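Local coordinates for protein CopN (Chlamydia pneumoniae, PDB 4NRH) that probably acts as a type III secretion gatekeeper that, in complex with its chaperone, directs the secretion of translocator proteins, at residues A[229-233]-A[269-273]; A[242-248]-A[293-297]. All blocks are in the same frame, centred on the assembly; numbering follows the deposited sequence.

Contact 1 of 2, residues A[229-233]-A[269-273]; sequences VAESY and FFSAL
Tyr233 and Phe269 bring the two backbones nearest each other, their CA atoms 6.8 Å apart. Residues 229-233 are a turn of helix 226-237, closed by the bond from Tyr233 N to Val229 O. Residues 269-273 lie in the last part of helix 259-272, where the backbone bonds from Leu273 N and Ala272 N to Phe269 O are both weak. Two aromatic side chains fill the space between the helices, sliding past each other in opposite directions. CG of Tyr233 stands anti to its backbone N (chi1 -179°), which sends the phenol towards Ala272 and Leu273, while the Phe269 ring reaches back and lies with one face against Tyr233 CA. The ring centroids are 5.6 Å apart and the planes inclined at 38°, so the pair is neither a stack nor T-shaped. The side chains approach to 3.9 Å between Tyr233 CD1 and Phe269 CD1. The far end of the Phe269 ring meets Val229, whose CG1 lies obliquely to it, 3.6 Å from Phe269 CE1, and Ser232 CB. Farther along the phenol, the Ala272 methyl comes obliquely to the ring, CB 3.5 Å from Tyr233 CZ, and Leu273 CD2 sits at the ring edge, near its plane, 3.8 Å from Tyr233 OH. The hydroxyl of this buried tyrosine is hydrogen-bonded to Thr276 OG1, which also bonds Ala272 O and thus joins the phenol to the backbone at Ala272. Ser232 OG likewise has its partner outside, in Glu250. Phe202 of helix 179-215 meets the Tyr233 ring edge-to-face, and Leu46 of the chaperone chain packs on Leu273. The contact is characteristic of the apolar core of an all-helical bundle, here in the third helical domain of the YopN/LcrE family.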
loop_
_atom_site.group_PDB
_atom_site.type_symbol
_atom_site.label_atom_id
_atom_site.label_comp_id
_atom_site.label_asym_id
_atom_site.label_seq_id
_atom_site.Cartn_x
_atom_site.Cartn_y
_atom_site.Cartn_z
ATOM N N VAL A 229 16.156 -0.703 15.297
ATOM C CA VAL A 229 15.782 -2.051 14.882
ATOM C C VAL A 229 14.960 -2.020 13.596
ATOM O O VAL A 229 15.164 -2.839 12.697
ATOM C CB VAL A 229 14.983 -2.777 15.985
ATOM C CG1 VAL A 229 14.564 -4.161 15.518
ATOM C CG2 VAL A 229 15.803 -2.869 17.264
ATOM N N ALA A 230 14.035 -1.067 13.512
ATOM C CA ALA A 230 13.192 -0.913 12.330
ATOM C C ALA A 230 14.011 -0.556 11.095
ATOM O O ALA A 230 13.736 -1.040 9.998
ATOM C CB ALA A 230 12.125 0.145 12.578
ATOM N N GLU A 231 15.015 0.295 11.278
ATOM C CA GLU A 231 15.882 0.695 10.175
ATOM C C GLU A 231 16.743 -0.471 9.696
ATOM O O GLU A 231 17.023 -0.593 8.505
ATOM C CB GLU A 231 16.763 1.879 10.584
ATOM C CG GLU A 231 16.004 3.194 10.701
ATOM C CD GLU A 231 16.807 4.280 11.392
ATOM O OE1 GLU A 231 17.846 3.958 12.005
ATOM O OE2 GLU A 231 16.397 5.458 11.322
ATOM N N SER A 232 17.162 -1.321 10.628
ATOM C CA SER A 232 17.937 -2.510 10.283
ATOM C C SER A 232 17.068 -3.488 9.503
ATOM O O SER A 232 17.507 -4.072 8.513
ATOM C CB SER A 232 18.497 -3.181 11.540
ATOM O OG SER A 232 19.568 -2.433 12.088
ATOM N N TYR A 233 15.835 -3.658 9.968
ATOM C CA TYR A 233 14.846 -4.510 9.313
ATOM C C TYR A 233 14.641 -4.097 7.859
ATOM O O TYR A 233 14.620 -4.937 6.960
ATOM C CB TYR A 233 13.523 -4.456 10.082
ATOM C CG TYR A 233 12.415 -5.321 9.524
ATOM C CD1 TYR A 233 12.560 -6.699 9.425
ATOM C CD2 TYR A 233 11.208 -4.761 9.125
ATOM C CE1 TYR A 233 11.542 -7.492 8.924
ATOM C CE2 TYR A 233 10.184 -5.542 8.628
ATOM C CZ TYR A 233 10.355 -6.907 8.528
ATOM O OH TYR A 233 9.335 -7.686 8.029
ATOM N N PHE A 269 12.783 -10.458 13.802
ATOM C CA PHE A 269 12.788 -10.187 12.368
ATOM C C PHE A 269 11.949 -11.201 11.600
ATOM O O PHE A 269 11.197 -10.836 10.695
ATOM C CB PHE A 269 14.219 -10.180 11.825
ATOM C CG PHE A 269 14.966 -8.903 12.093
ATOM C CD1 PHE A 269 14.327 -7.815 12.665
ATOM C CD2 PHE A 269 16.307 -8.789 11.767
ATOM C CE1 PHE A 269 15.012 -6.640 12.909
ATOM C CE2 PHE A 269 16.998 -7.617 12.009
ATOM C CZ PHE A 269 16.349 -6.540 12.581
ATOM N N PHE A 270 12.089 -12.474 11.959
ATOM C CA PHE A 270 11.356 -13.545 11.294
ATOM C C PHE A 270 9.857 -13.410 11.538
ATOM O O PHE A 270 9.051 -13.591 10.626
ATOM C CB PHE A 270 11.847 -14.916 11.769
ATOM C CG PHE A 270 11.318 -16.063 10.954
ATOM C CD1 PHE A 270 10.118 -16.672 11.285
ATOM C CD2 PHE A 270 12.015 -16.525 9.849
ATOM C CE1 PHE A 270 9.626 -17.722 10.533
ATOM C CE2 PHE A 270 11.529 -17.574 9.094
ATOM C CZ PHE A 270 10.333 -18.174 9.437
ATOM N N SER A 271 9.493 -13.093 12.776
ATOM C CA SER A 271 8.096 -12.884 13.137
ATOM C C SER A 271 7.511 -11.682 12.402
ATOM O O SER A 271 6.319 -11.649 12.099
ATOM C CB SER A 271 7.957 -12.699 14.649
ATOM O OG SER A 271 8.572 -13.765 15.351
ATOM N N ALA A 272 8.359 -10.699 12.114
ATOM C CA ALA A 272 7.932 -9.481 11.431
ATOM C C ALA A 272 7.470 -9.758 10.002
ATOM O O ALA A 272 6.697 -8.988 9.432
ATOM C CB ALA A 272 9.057 -8.455 11.431
ATOM N N LEU A 273 7.950 -10.855 9.425
ATOM C CA LEU A 273 7.625 -11.197 8.043
ATOM C C LEU A 273 6.150 -11.546 7.860
ATOM O O LEU A 273 5.619 -11.462 6.752
ATOM C CB LEU A 273 8.493 -12.363 7.568
ATOM C CG LEU A 273 10.003 -12.125 7.573
ATOM C CD1 LEU A 273 10.746 -13.411 7.262
ATOM C CD2 LEU A 273 10.379 -11.036 6.585
#

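Contact 2 of 2, residues A[242-248]-A[293-297]; sequences PTASKVE and MIANA
Met293, Ala244 and Ala297 have the most surface buried here, and they meet where the start of helix 244-255 crosses helix 284-301. The short axes pass 8.3 Å apart at -73°, and the CA atoms of Ala244 and Met293 are only 4.6 Å from each other. Met293 lies along the backbone leading into helix 244-255. Its chi1 (-66°) sets CG beside its own backbone N, 3.4 Å from Pro242 O, and the bend at chi2 (-51°) turns SD against residues 243-244, 3.7 Å from Ala244 N. The Pro242 ring adds its CB beside the same CG. The Ala244 methyl lies alongside the partner helix, CB 3.7 Å from Met293 O and 3.8 Å from Asn296 CB. Small methyl side chains at Ala244 and Ala297 line the crossing; that of Ala297 rests against the backbone, its CB 3.9 Å from Ala244 O. Val247 completes the apolar surface, its CG1 meeting Ile294 CG1 with the two side chains crossing at about a right angle. The packed helix start is fixed from its own side by Thr243, the N-cap, whose OG1 accepts from Lys246 N at 3.2 Å in a fairly straight bond. Beyond it Lys246 NZ forms a salt bridge with Asp239, and the Glu248 carboxylate pairs with Arg252, while the Glu248 side chain also touches Val301 farther along helix 284-301. Leu266 of helix 259-272 touches both Val247 and Ala297; the crossing therefore has helix 259-272 along its buried flank, with Asn296 on the solvent side.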
loop_
_atom_site.group_PDB
_atom_site.type_symbol
_atom_site.label_atom_id
_atom_site.label_comp_id
_atom_site.label_asym_id
_atom_site.label_seq_id
_atom_site.Cartn_x
_atom_site.Cartn_y
_atom_site.Cartn_z
ATOM N N PRO A 242 19.850 -11.371 -0.126
ATOM C CA PRO A 242 20.105 -11.666 1.288
ATOM C C PRO A 242 20.910 -12.946 1.503
ATOM O O PRO A 242 20.685 -13.948 0.824
ATOM C CB PRO A 242 18.697 -11.816 1.870
ATOM C CG PRO A 242 17.869 -12.262 0.715
ATOM C CD PRO A 242 18.429 -11.541 -0.475
ATOM N N THR A 243 21.842 -12.898 2.450
ATOM C CA THR A 243 22.558 -14.087 2.896
ATOM C C THR A 243 22.470 -14.187 4.413
ATOM O O THR A 243 22.217 -13.192 5.090
ATOM C CB THR A 243 24.039 -14.070 2.468
ATOM O OG1 THR A 243 24.719 -12.993 3.126
ATOM C CG2 THR A 243 24.167 -13.904 0.960
ATOM N N ALA A 244 22.673 -15.388 4.940
ATOM C CA ALA A 244 22.644 -15.608 6.383
ATOM C C ALA A 244 23.730 -14.796 7.083
ATOM O O ALA A 244 23.515 -14.260 8.170
ATOM C CB ALA A 244 22.801 -17.089 6.697
ATOM N N SER A 245 24.894 -14.710 6.448
ATOM C CA SER A 245 26.019 -13.950 6.982
ATOM C C SER A 245 25.695 -12.468 7.149
ATOM O O SER A 245 25.952 -11.886 8.201
ATOM C CB SER A 245 27.241 -14.115 6.079
ATOM O OG SER A 245 27.719 -15.447 6.110
ATOM N N LYS A 246 25.137 -11.864 6.104
ATOM C CA LYS A 246 24.818 -10.439 6.120
ATOM C C LYS A 246 23.741 -10.118 7.151
ATOM O O LYS A 246 23.804 -9.094 7.831
ATOM C CB LYS A 246 24.374 -9.975 4.732
ATOM C CG LYS A 246 25.513 -9.829 3.736
ATOM C CD LYS A 246 25.036 -9.199 2.439
ATOM C CE LYS A 246 24.076 -10.115 1.701
ATOM N NZ LYS A 246 23.650 -9.542 0.394
ATOM N N VAL A 247 22.748 -10.996 7.256
ATOM C CA VAL A 247 21.673 -10.824 8.225
ATOM C C VAL A 247 22.213 -10.931 9.649
ATOM O O VAL A 247 21.861 -10.132 10.519
ATOM C CB VAL A 247 20.553 -11.863 8.013
ATOM C CG1 VAL A 247 19.555 -11.816 9.159
ATOM C CG2 VAL A 247 19.853 -11.622 6.684
ATOM N N GLU A 248 23.077 -11.917 9.880
ATOM C CA GLU A 248 23.675 -12.117 11.196
ATOM C C GLU A 248 24.553 -10.933 11.588
ATOM O O GLU A 248 24.520 -10.479 12.733
ATOM C CB GLU A 248 24.496 -13.410 11.225
ATOM C CG GLU A 248 25.176 -13.675 12.560
ATOM C CD GLU A 248 26.040 -14.920 12.542
ATOM O OE1 GLU A 248 26.034 -15.636 11.519
ATOM O OE2 GLU A 248 26.730 -15.181 13.550
ATOM N N MET A 293 16.946 -17.123 4.978
ATOM C CA MET A 293 18.241 -16.639 5.446
ATOM C C MET A 293 18.231 -16.330 6.942
ATOM O O MET A 293 19.226 -16.552 7.631
ATOM C CB MET A 293 18.665 -15.398 4.658
ATOM C CG MET A 293 18.934 -15.663 3.184
ATOM S SD MET A 293 20.061 -17.044 2.906
ATOM C CE MET A 293 18.945 -18.272 2.228
ATOM N N ILE A 294 17.110 -15.817 7.440
ATOM C CA ILE A 294 16.956 -15.580 8.871
ATOM C C ILE A 294 16.948 -16.913 9.614
ATOM O O ILE A 294 17.575 -17.054 10.664
ATOM C CB ILE A 294 15.669 -14.793 9.191
ATOM C CG1 ILE A 294 15.743 -13.387 8.594
ATOM C CG2 ILE A 294 15.450 -14.703 10.694
ATOM C CD1 ILE A 294 14.454 -12.607 8.711
ATOM N N ALA A 295 16.236 -17.886 9.054
ATOM C CA ALA A 295 16.211 -19.240 9.599
ATOM C C ALA A 295 17.612 -19.842 9.619
ATOM O O ALA A 295 18.004 -20.500 10.584
ATOM C CB ALA A 295 15.264 -20.118 8.797
ATOM N N ASN A 296 18.362 -19.614 8.545
ATOM C CA ASN A 296 19.736 -20.090 8.450
ATOM C C ASN A 296 20.643 -19.388 9.454
ATOM O O ASN A 296 21.527 -20.009 10.044
ATOM C CB ASN A 296 20.277 -19.891 7.032
ATOM C CG ASN A 296 19.649 -20.838 6.031
ATOM O OD1 ASN A 296 18.770 -21.630 6.374
ATOM N ND2 ASN A 296 20.101 -20.766 4.784
ATOM N N ALA A 297 20.419 -18.091 9.637
ATOM C CA ALA A 297 21.202 -17.301 10.581
ATOM C C ALA A 297 20.990 -17.786 12.010
ATOM O O ALA A 297 21.937 -17.870 12.791
ATOM C CB ALA A 297 20.844 -15.826 10.461
#

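The centres of contacts 1 and 2 are about 13 Å apart, on the same side of the chain's centre and both inside the third helical domain. Their segments alternate along the sequence: 229-233, 242-248, 269-273, then 293-297, on helices 226-237, 244-255, 259-272 and 284-301. The contacts also touch directly, since Ile294 of contact 2 packs on Phe269, Phe270 and Leu273 of contact 1, with Phe270 CB 3.8 Å from Ile294 CG2. Four helices are thereby linked into one continuous apolar packing. The chaperone chain touches contact 1 but not contact 2, so it reaches this bundle next to contact 1, consistent with the domain offering part of the chaperone-binding surface.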